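Local coordinates for Lin1840 protein (Listeria innocua serovar 6a, PDB 4ZOC) that probably hydrolyses terminal, non-reducing beta-D-glucosyl residues with release of beta-D-glucose, and takes part in beta-1,2-glucan metabolism as a family 3 glycoside hydrolase, at residues V92-K97 against P101-L106; K366-G371 against A532-A537; G424-E427 against T431-V434; T536-L539 against A543-P546. The protein carries 2 engineered substitutions. All coordinates share one frame; numbering follows the deposited sequence.

How the interactions relate
From the N terminus, interaction 1 closes first: a short loop between strand 87-90 of the TIM barrel and the start of helix 103-108. Interaction 2 closes a far larger loop, bringing helix 361-374 against helix 532-541, and interaction 3 lies within it as a short connection between helix 421-426 and strand 432-436. Interaction 4 starts from the second segment of interaction 2, with which it shares Thr536 and Ala537, and folds the chain back on helix 532-541. Pro101 packs on Ala370 and Gly371, joining interactions 1 and 2. A salt bridge from Arg534 to Glu427 joins 2 to 3, and one from Arg368 to Asp538 joins 2 to 4.

Interaction 1 of 4, residues V92-K97 against P101-L106; sequences VIHGYK and PIPLAL
His94 fits against the Pro101-Ile102-Pro103 segment at the start of the helix and contributes more buried surface than any other residue of the contact. The tight side lies round its CB, which approaches Pro101 O to 3.2 Å and has Pro103 CD at 3.8 Å. CG is turned between the backbone N and the carbonyl carbon (chi1 57°), which lays the ring alongside Ile102, the two side chains pointing the same way. Ile102 CG2 then sits over one ring face in a CH-pi contact, 4.0 Å from the centroid of the His94 ring and displaced toward the CE1-NE2 rim. The ring's rotation is fixed by bonds outside the contact: ND1 pairs with Phe100 O and NE2 with Gly408 O. Pro101 O, by contrast, is buried without a polar partner.

The other side is looser. Ile93 adds a single apolar touch, its CG2 4.0 Å from Pro103 CG, and beyond Gly95 the chain runs away until Lys97 is partly exposed. Ile102 is the N-cap residue of helix 103-108, so the contact packs a loop on the start of the helix that follows. This is the strand-loop-helix connection of a TIM barrel, here with the side chain of Ile93 about 9 Å from a bound beta-D-glucopyranose.

Interaction 2 of 4, residues K366-G371 against A532-A537; sequences KARAAG and AGRVTA
Arg368, Val535 and Arg534 supply most of the surface buried where helix 366-371 meets helix 532-537. The two short segments pass at 8.9 Å between axes, crossing at -49°. Arg368 reaches across with its chain extended, CG anti to the backbone N (chi1 -166°), and lays its guanidinium over the aliphatic part of Arg534. Arg534 CD lies above one face of that group, toward its rim and 3.4 Å from Arg368 NH1, while Arg534 CB is 3.7 Å from Arg368 NE. The side chains cross at about a right angle although the guanidinium planes are only 23° apart.

Two like charges thus come close, Arg368 NH1 standing 4.3 Å from Arg534 NE, but each arginine is paired with acid, which probably offsets the repulsion. Arg368 NH2 forms a salt bridge with Asp538, and Arg534 is bridged to Glu427 through NE and to Glu531 through NH1.

Deeper in, Val535 packs on bare backbone. Its CG2 is 3.5 Å from Arg368 O, and its CG1 is equally near Gly371 C. Gly371, with no side chain, presents only backbone to Val535, and this lets the two helices come close.

Around this crossing, Ala370 and Lys366 turn to helix 112-128. From another side of helix 532-541, Thr536 packs on Thr503 and Phe505 of strand 500-505, so the helix touches both helix 361-374 and the mixed sheet of the C-terminal domain.

Interaction 3 of 4, residues G424-E427 against T431-V434; sequences GLRE and TVEV
Arg426 reaches from helix 421-426 to Val432 and Val434, on the last strand of a beta-alpha-beta unit made of strand 393-397, helix 421-426 and strand 432-436. The two strands lie parallel and adjacent, and strand 432-436 is the outermost one of the mixed sheet within this chain.

The polar part is a forked pair of hydrogen bonds. With CG anti to the carbonyl carbon (chi1 -72°) and the chain extended to NE, Arg426 carries its guanidinium across to the strand, where NH1 and NH2 both donate to Val432 O, NH2 at 3.1 Å. Each bond is weak and bent, to about 130° at the hydrogen, the single oxygen being shared by two roughly parallel N-H groups and lying out of the guanidinium plane. The firmer polar partner of Arg426 is Glu422 on its own helix, which forms a salt bridge with NE and so helps to set the guanidinium.

Apolar packing accompanies the fork. Val432 CB lies over one face of the guanidinium, offset toward its rim and 3.8 Å from Arg426 NH1, and Val434 CG2 approaches Arg426 NH2 to 3.5 Å. Deeper in the unit, Leu425 CB meets Val432 CG2 more loosely, at 4.4 Å. Leu425, Val432 and Val434 all rest on Leu395 of strand 393-397.

One water completes the contact in the guanidinium plane, at its edge: it accepts a weak bond from Arg426 NH1 and a firmer one from Val432 N, at 3.0 Å.

Interaction 4 of 4, residues T536-L539 against A543-P546; sequences TADL and ASNP
Ala543 meets Asp538 just past the end of helix 532-541, where the chain turns back along the last turns it has left. Ala543 N lies 3.1 Å from Asp538 O and is hydrogen-bonded to Ser541 OG; the methyl group of Ala543 rests near the same carbonyl oxygen.

Ser544 carries the polar part of the contact. Its N donates to Asp538 O over 3.0 Å in an almost straight bond, 177° at the hydrogen, yet the donor stands well above the carbonyl plane, 61° out of it. The Ser544 carbonyl continues the backbone pairing with a CA-H...O contact, Leu539 CA to Ser544 O at 3.6 Å. With OG anti to the carbonyl carbon (chi1 -67°), the hydroxyl shares a water with the Asp538 carboxylate: the water donates to Asp538 OD2 at 2.8 Å and lies 2.7 Å from Ser544 OG. Asp538 OD2 is also the salt-bridge partner of Arg368.

The segment opens the long connection from this helix of the family 3 C-terminal domain to strand 607-611. Asn545 turns away from the helix, and its amide bonds to Tyr604 N and Ala637 O.

Pro546 brings the apolar end of the contact. Leu539 CD2 sits against its ring, 3.6 Å from Pro546 N and 3.9 Å from Pro546 CG, while Ser544 CB flanks the same methyl group. Leu539 also packs on Val372 of helix 361-374, and Pro546 on Tyr604.

Interaction 1 of 4, residues V92-K97 against P101-L106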
loop_
_atom_site.group_PDB
_atom_site.type_symbol
_atom_site.label_atom_id
_atom_site.label_comp_id
_atom_site.label_asym_id
_atom_site.label_seq_id
_atom_site.Cartn_x
_atom_site.Cartn_y
_atom_site.Cartn_z
ATOM N N VAL A 92 -1.083 26.024 15.312
ATOM C CA VAL A 92 -1.026 27.072 14.314
ATOM C C VAL A 92 -0.425 26.488 13.056
ATOM O O VAL A 92 0.761 26.399 12.893
ATOM C CB VAL A 92 -0.348 28.362 14.874
ATOM C CG1 VAL A 92 -0.684 29.525 13.966
ATOM C CG2 VAL A 92 -0.759 28.470 16.346
ATOM N N ILE A 93 -1.316 26.030 12.176
ATOM C CA ILE A 93 -0.939 25.083 11.098
ATOM C C ILE A 93 -0.781 25.808 9.789
ATOM O O ILE A 93 0.158 25.566 9.020
ATOM C CB ILE A 93 -1.981 23.960 10.965
ATOM C CG1 ILE A 93 -2.250 23.302 12.370
ATOM C CG2 ILE A 93 -1.608 22.982 9.832
ATOM C CD1 ILE A 93 -0.955 22.875 13.082
ATOM N N HIS A 94 -1.713 26.656 9.498
ATOM C CA HIS A 94 -1.642 27.491 8.268
ATOM C C HIS A 94 -2.287 28.814 8.534
ATOM O O HIS A 94 -3.047 29.370 7.699
ATOM C CB HIS A 94 -2.245 26.780 7.041
ATOM C CG HIS A 94 -3.673 26.352 7.216
ATOM N ND1 HIS A 94 -4.714 26.983 6.588
ATOM C CD2 HIS A 94 -4.221 25.312 7.867
ATOM C CE1 HIS A 94 -5.855 26.407 6.906
ATOM N NE2 HIS A 94 -5.586 25.400 7.706
ATOM N N GLY A 95 -1.912 29.374 9.672
ATOM C CA GLY A 95 -2.413 30.679 10.051
ATOM C C GLY A 95 -3.135 30.623 11.383
ATOM O O GLY A 95 -3.677 29.543 11.801
ATOM N N TYR A 96 -3.136 31.797 12.060
ATOM C CA TYR A 96 -3.782 31.958 13.305
ATOM C C TYR A 96 -5.191 32.488 13.110
ATOM O O TYR A 96 -6.153 31.702 12.984
ATOM C CB TYR A 96 -2.927 32.783 14.325
ATOM C CG TYR A 96 -3.492 32.714 15.717
ATOM C CD1 TYR A 96 -3.408 31.542 16.472
ATOM C CD2 TYR A 96 -4.059 33.813 16.330
ATOM C CE1 TYR A 96 -3.934 31.452 17.723
ATOM C CE2 TYR A 96 -4.569 33.746 17.592
ATOM C CZ TYR A 96 -4.544 32.530 18.305
ATOM O OH TYR A 96 -5.082 32.431 19.565
ATOM N N LYS A 97 -5.349 33.819 13.091
ATOM C CA LYS A 97 -6.643 34.465 12.746
ATOM C C LYS A 97 -6.702 34.828 11.285
ATOM O O LYS A 97 -7.793 34.659 10.657
ATOM C CB LYS A 97 -6.940 35.705 13.597
ATOM C CG LYS A 97 -7.174 35.305 15.015
ATOM C CD LYS A 97 -8.618 35.076 15.320
ATOM C CE LYS A 97 -8.720 34.530 16.740
ATOM N NZ LYS A 97 -10.096 33.911 16.847
ATOM N N PRO A 101 -3.543 29.587 2.895
ATOM C CA PRO A 101 -3.874 28.271 2.256
ATOM C C PRO A 101 -3.387 27.125 3.100
ATOM O O PRO A 101 -2.348 27.219 3.831
ATOM C CB PRO A 101 -3.199 28.360 0.876
ATOM C CG PRO A 101 -3.157 29.838 0.599
ATOM C CD PRO A 101 -2.928 30.499 1.941
ATOM N N ILE A 102 -4.167 26.047 3.042
ATOM C CA ILE A 102 -3.749 24.750 3.671
ATOM C C ILE A 102 -2.367 24.325 3.209
ATOM O O ILE A 102 -1.953 24.690 2.128
ATOM C CB ILE A 102 -4.753 23.601 3.439
ATOM C CG1 ILE A 102 -5.041 23.332 1.942
ATOM C CG2 ILE A 102 -5.997 23.832 4.234
ATOM C CD1 ILE A 102 -5.724 22.014 1.666
ATOM N N PRO A 103 -1.617 23.585 4.060
ATOM C CA PRO A 103 -0.270 23.286 3.635
ATOM C C PRO A 103 -0.096 22.614 2.247
ATOM O O PRO A 103 0.896 22.897 1.582
ATOM C CB PRO A 103 0.253 22.438 4.794
ATOM C CG PRO A 103 -0.441 23.052 5.971
ATOM C CD PRO A 103 -1.799 23.334 5.482
ATOM N N LEU A 104 -1.004 21.711 1.864
ATOM C CA LEU A 104 -0.895 20.994 0.575
ATOM C C LEU A 104 -0.942 22.044 -0.543
ATOM O O LEU A 104 -0.241 21.932 -1.506
ATOM C CB LEU A 104 -2.008 19.968 0.472
ATOM C CG LEU A 104 -1.826 19.026 -0.726
ATOM C CD1 LEU A 104 -0.420 18.453 -0.861
ATOM C CD2 LEU A 104 -2.871 17.960 -0.732
ATOM N N ALA A 105 -1.766 23.077 -0.378
ATOM C CA ALA A 105 -1.822 24.205 -1.335
ATOM C C ALA A 105 -0.495 24.982 -1.312
ATOM O O ALA A 105 0.071 25.349 -2.350
ATOM C CB ALA A 105 -2.968 25.100 -1.028
ATOM N N LEU A 106 0.029 25.233 -0.125
ATOM C CA LEU A 106 1.294 25.934 -0.036
ATOM C C LEU A 106 2.382 25.129 -0.776
ATOM O O LEU A 106 3.307 25.676 -1.277
ATOM C CB LEU A 106 1.698 26.258 1.409
ATOM C CG LEU A 106 0.747 27.179 2.175
ATOM C CD1 LEU A 106 1.148 27.355 3.616
ATOM C CD2 LEU A 106 0.637 28.506 1.476
#

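Interaction 2 of 4, residues K366-G371 against A532-A537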
loop_
_atom_site.group_PDB
_atom_site.type_symbol
_atom_site.label_atom_id
_atom_site.label_comp_id
_atom_site.label_asym_id
_atom_site.label_seq_id
_atom_site.Cartn_x
_atom_site.Cartn_y
_atom_site.Cartn_z
ATOM N N LYS A 366 -1.022 39.505 2.597
ATOM C CA LYS A 366 -0.090 38.408 2.507
ATOM C C LYS A 366 -0.820 37.051 2.236
ATOM O O LYS A 366 -0.369 36.253 1.418
ATOM C CB LYS A 366 0.753 38.331 3.739
ATOM C CG LYS A 366 1.692 39.501 3.838
ATOM C CD LYS A 366 2.386 39.681 5.181
ATOM C CE LYS A 366 3.260 40.916 5.137
ATOM N NZ LYS A 366 3.696 41.169 6.524
ATOM N N ALA A 367 -1.905 36.808 2.954
ATOM C CA ALA A 367 -2.741 35.639 2.719
ATOM C C ALA A 367 -3.359 35.566 1.329
ATOM O O ALA A 367 -3.388 34.492 0.750
ATOM C CB ALA A 367 -3.789 35.487 3.788
ATOM N N ARG A 368 -3.821 36.704 0.773
ATOM C CA ARG A 368 -4.290 36.702 -0.586
ATOM C C ARG A 368 -3.171 36.313 -1.558
ATOM O O ARG A 368 -3.373 35.449 -2.457
ATOM C CB ARG A 368 -4.854 38.041 -0.924
ATOM C CG ARG A 368 -5.684 38.173 -2.176
ATOM C CD ARG A 368 -6.167 39.627 -1.883
ATOM N NE ARG A 368 -6.761 40.101 -3.021
ATOM C CZ ARG A 368 -7.482 41.190 -3.115
ATOM N NH1 ARG A 368 -7.682 41.997 -2.090
ATOM N NH2 ARG A 368 -7.994 41.421 -4.291
ATOM N N ALA A 369 -1.994 36.910 -1.371
ATOM C CA ALA A 369 -0.850 36.665 -2.216
ATOM C C ALA A 369 -0.495 35.176 -2.132
ATOM O O ALA A 369 -0.213 34.567 -3.158
ATOM C CB ALA A 369 0.339 37.507 -1.782
ATOM N N ALA A 370 -0.545 34.588 -0.921
ATOM C CA ALA A 370 -0.269 33.178 -0.766
ATOM C C ALA A 370 -1.264 32.327 -1.551
ATOM O O ALA A 370 -0.851 31.348 -2.164
ATOM C CB ALA A 370 -0.245 32.724 0.685
ATOM N N GLY A 371 -2.549 32.674 -1.446
ATOM C CA GLY A 371 -3.615 31.986 -2.186
ATOM C C GLY A 371 -3.409 32.057 -3.695
ATOM O O GLY A 371 -3.589 31.022 -4.372
ATOM N N ALA A 532 -10.087 33.629 0.507
ATOM C CA ALA A 532 -10.526 32.678 -0.562
ATOM C C ALA A 532 -11.261 33.300 -1.792
ATOM O O ALA A 532 -10.900 33.067 -2.944
ATOM C CB ALA A 532 -11.324 31.527 0.023
ATOM N N GLY A 533 -12.309 34.078 -1.555
ATOM C CA GLY A 533 -13.089 34.594 -2.684
ATOM C C GLY A 533 -12.337 35.619 -3.496
ATOM O O GLY A 533 -12.662 35.820 -4.668
ATOM N N ARG A 534 -11.405 36.369 -2.860
ATOM C CA ARG A 534 -10.629 37.404 -3.549
ATOM C C ARG A 534 -9.554 36.713 -4.349
ATOM O O ARG A 534 -9.315 37.061 -5.482
ATOM C CB ARG A 534 -9.993 38.361 -2.626
ATOM C CG ARG A 534 -11.032 39.093 -1.828
ATOM C CD ARG A 534 -10.462 40.261 -1.049
ATOM N NE ARG A 534 -11.566 41.058 -0.488
ATOM C CZ ARG A 534 -11.704 41.430 0.797
ATOM N NH1 ARG A 534 -10.899 41.033 1.768
ATOM N NH2 ARG A 534 -12.722 42.172 1.141
ATOM N N VAL A 535 -8.954 35.658 -3.779
ATOM C CA VAL A 535 -8.024 34.831 -4.536
ATOM C C VAL A 535 -8.688 34.302 -5.841
ATOM O O VAL A 535 -8.112 34.340 -6.932
ATOM C CB VAL A 535 -7.510 33.638 -3.668
ATOM C CG1 VAL A 535 -6.756 32.605 -4.444
ATOM C CG2 VAL A 535 -6.658 34.106 -2.503
ATOM N N THR A 536 -9.862 33.726 -5.671
ATOM C CA THR A 536 -10.637 33.169 -6.748
ATOM C C THR A 536 -10.938 34.272 -7.804
ATOM O O THR A 536 -10.698 34.077 -9.020
ATOM C CB THR A 536 -11.891 32.535 -6.242
ATOM O OG1 THR A 536 -11.580 31.519 -5.238
ATOM C CG2 THR A 536 -12.599 31.899 -7.343
ATOM N N ALA A 537 -11.478 35.393 -7.350
ATOM C CA ALA A 537 -11.833 36.490 -8.294
ATOM C C ALA A 537 -10.609 37.024 -9.049
ATOM O O ALA A 537 -10.660 37.239 -10.294
ATOM C CB ALA A 537 -12.533 37.602 -7.531
#

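Interaction 3 of 4, residues G424-E427 against T431-V434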
loop_
_atom_site.group_PDB
_atom_site.type_symbol
_atom_site.label_atom_id
_atom_site.label_comp_id
_atom_site.label_asym_id
_atom_site.label_seq_id
_atom_site.Cartn_x
_atom_site.Cartn_y
_atom_site.Cartn_z
ATOM N N GLY A 424 -16.381 37.586 -3.122
ATOM C CA GLY A 424 -15.145 37.866 -3.861
ATOM C C GLY A 424 -15.466 38.235 -5.320
ATOM O O GLY A 424 -14.972 39.251 -5.847
ATOM N N LEU A 425 -16.355 37.493 -5.966
ATOM C CA LEU A 425 -16.632 37.773 -7.384
ATOM C C LEU A 425 -17.333 39.134 -7.566
ATOM O O LEU A 425 -17.050 39.870 -8.530
ATOM C CB LEU A 425 -17.500 36.632 -8.010
ATOM C CG LEU A 425 -16.878 35.257 -8.186
ATOM C CD1 LEU A 425 -17.710 34.467 -9.195
ATOM C CD2 LEU A 425 -15.455 35.367 -8.620
ATOM N N ARG A 426 -18.203 39.484 -6.622
ATOM C CA ARG A 426 -19.007 40.720 -6.785
ATOM C C ARG A 426 -18.185 41.954 -6.544
ATOM O O ARG A 426 -18.583 43.035 -6.981
ATOM C CB ARG A 426 -20.215 40.705 -5.817
ATOM C CG ARG A 426 -21.315 39.709 -6.187
ATOM C CD ARG A 426 -22.577 39.974 -5.367
ATOM N NE ARG A 426 -23.566 38.957 -5.679
ATOM C CZ ARG A 426 -24.339 38.932 -6.743
ATOM N NH1 ARG A 426 -24.278 39.884 -7.650
ATOM N NH2 ARG A 426 -25.174 37.926 -6.893
ATOM N N GLU A 427 -17.028 41.832 -5.898
ATOM C CA GLU A 427 -16.074 42.943 -5.861
ATOM C C GLU A 427 -15.476 43.257 -7.211
ATOM O O GLU A 427 -14.928 44.315 -7.388
ATOM C CB GLU A 427 -14.927 42.647 -4.892
ATOM C CG GLU A 427 -15.376 42.549 -3.439
ATOM C CD GLU A 427 -14.239 42.290 -2.451
ATOM O OE1 GLU A 427 -13.094 41.790 -2.775
ATOM O OE2 GLU A 427 -14.506 42.571 -1.283
ATOM N N THR A 431 -21.856 41.785 -13.046
ATOM C CA THR A 431 -22.993 40.933 -13.247
ATOM C C THR A 431 -22.729 39.476 -12.831
ATOM O O THR A 431 -21.977 38.738 -13.489
ATOM C CB THR A 431 -23.393 40.963 -14.718
ATOM O OG1 THR A 431 -23.498 42.336 -15.101
ATOM C CG2 THR A 431 -24.743 40.214 -14.897
ATOM N N VAL A 432 -23.318 39.113 -11.686
ATOM C CA VAL A 432 -23.251 37.765 -11.154
ATOM C C VAL A 432 -24.642 37.368 -10.699
ATOM O O VAL A 432 -25.338 38.098 -9.984
ATOM C CB VAL A 432 -22.243 37.607 -9.990
ATOM C CG1 VAL A 432 -22.080 36.158 -9.600
ATOM C CG2 VAL A 432 -20.892 38.213 -10.299
ATOM N N GLU A 433 -25.104 36.217 -11.198
ATOM C CA GLU A 433 -26.310 35.599 -10.703
ATOM C C GLU A 433 -25.909 34.286 -10.049
ATOM O O GLU A 433 -25.259 33.484 -10.670
ATOM C CB GLU A 433 -27.174 35.299 -11.884
ATOM C CG GLU A 433 -28.628 35.198 -11.614
ATOM C CD GLU A 433 -29.425 35.514 -12.900
ATOM O OE1 GLU A 433 -30.103 34.646 -13.359
ATOM O OE2 GLU A 433 -29.404 36.641 -13.432
ATOM N N VAL A 434 -26.415 34.050 -8.854
ATOM C CA VAL A 434 -25.915 33.010 -7.997
ATOM C C VAL A 434 -26.986 32.011 -7.733
ATOM O O VAL A 434 -28.092 32.375 -7.430
ATOM C CB VAL A 434 -25.476 33.628 -6.659
ATOM C CG1 VAL A 434 -25.094 32.498 -5.707
ATOM C CG2 VAL A 434 -24.313 34.550 -6.921
HETATM O O HOH W 1 -24.755 41.429 -10.391
#

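Interaction 4 of 4, residues T536-L539 against A543-P546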
loop_
_atom_site.group_PDB
_atom_site.type_symbol
_atom_site.label_atom_id
_atom_site.label_comp_id
_atom_site.label_asym_id
_atom_site.label_seq_id
_atom_site.Cartn_x
_atom_site.Cartn_y
_atom_site.Cartn_z
ATOM N N THR A 536 -9.862 33.726 -5.671
ATOM C CA THR A 536 -10.637 33.169 -6.748
ATOM C C THR A 536 -10.938 34.272 -7.804
ATOM O O THR A 536 -10.698 34.077 -9.020
ATOM C CB THR A 536 -11.891 32.535 -6.242
ATOM O OG1 THR A 536 -11.580 31.519 -5.238
ATOM C CG2 THR A 536 -12.599 31.899 -7.343
ATOM N N ALA A 537 -11.478 35.393 -7.350
ATOM C CA ALA A 537 -11.833 36.490 -8.294
ATOM C C ALA A 537 -10.609 37.024 -9.049
ATOM O O ALA A 537 -10.660 37.239 -10.294
ATOM C CB ALA A 537 -12.533 37.602 -7.531
ATOM N N ASP A 538 -9.504 37.227 -8.342
ATOM C CA ASP A 538 -8.278 37.714 -8.969
ATOM C C ASP A 538 -7.697 36.743 -10.007
ATOM O O ASP A 538 -7.293 37.182 -11.075
ATOM C CB ASP A 538 -7.227 38.031 -7.958
ATOM C CG ASP A 538 -7.567 39.274 -7.118
ATOM O OD1 ASP A 538 -8.558 40.000 -7.390
ATOM O OD2 ASP A 538 -6.851 39.489 -6.154
ATOM N N LEU A 539 -7.740 35.435 -9.727
ATOM C CA LEU A 539 -7.224 34.519 -10.678
ATOM C C LEU A 539 -8.155 34.436 -11.886
ATOM O O LEU A 539 -7.674 34.362 -13.011
ATOM C CB LEU A 539 -7.056 33.149 -10.066
ATOM C CG LEU A 539 -5.896 33.140 -9.065
ATOM C CD1 LEU A 539 -6.045 31.893 -8.230
ATOM C CD2 LEU A 539 -4.546 33.112 -9.701
ATOM N N ALA A 543 -6.291 39.537 -12.825
ATOM C CA ALA A 543 -5.538 40.419 -11.981
ATOM C C ALA A 543 -4.349 39.658 -11.415
ATOM O O ALA A 543 -3.264 40.255 -11.241
ATOM C CB ALA A 543 -6.433 40.947 -10.917
ATOM N N SER A 544 -4.530 38.358 -11.142
ATOM C CA SER A 544 -3.408 37.433 -10.849
ATOM C C SER A 544 -3.345 36.301 -11.886
ATOM O O SER A 544 -4.372 35.884 -12.351
ATOM C CB SER A 544 -3.559 36.877 -9.444
ATOM O OG SER A 544 -3.377 37.916 -8.505
ATOM N N ASN A 545 -2.140 35.848 -12.234
ATOM C CA ASN A 545 -2.003 34.851 -13.234
ATOM C C ASN A 545 -1.627 33.544 -12.497
ATOM O O ASN A 545 -0.619 33.517 -11.771
ATOM C CB ASN A 545 -0.890 35.295 -14.180
ATOM C CG ASN A 545 -0.657 34.371 -15.327
ATOM O OD1 ASN A 545 -1.252 33.313 -15.452
ATOM N ND2 ASN A 545 0.227 34.814 -16.239
ATOM N N PRO A 546 -2.494 32.493 -12.612
ATOM C CA PRO A 546 -2.167 31.200 -11.896
ATOM C C PRO A 546 -0.732 30.829 -12.075
ATOM O O PRO A 546 -0.241 30.839 -13.230
ATOM C CB PRO A 546 -3.112 30.181 -12.568
ATOM C CG PRO A 546 -4.250 31.040 -13.037
ATOM C CD PRO A 546 -3.656 32.333 -13.490
HETATM O O HOH W 2 -4.080 39.029 -6.190
#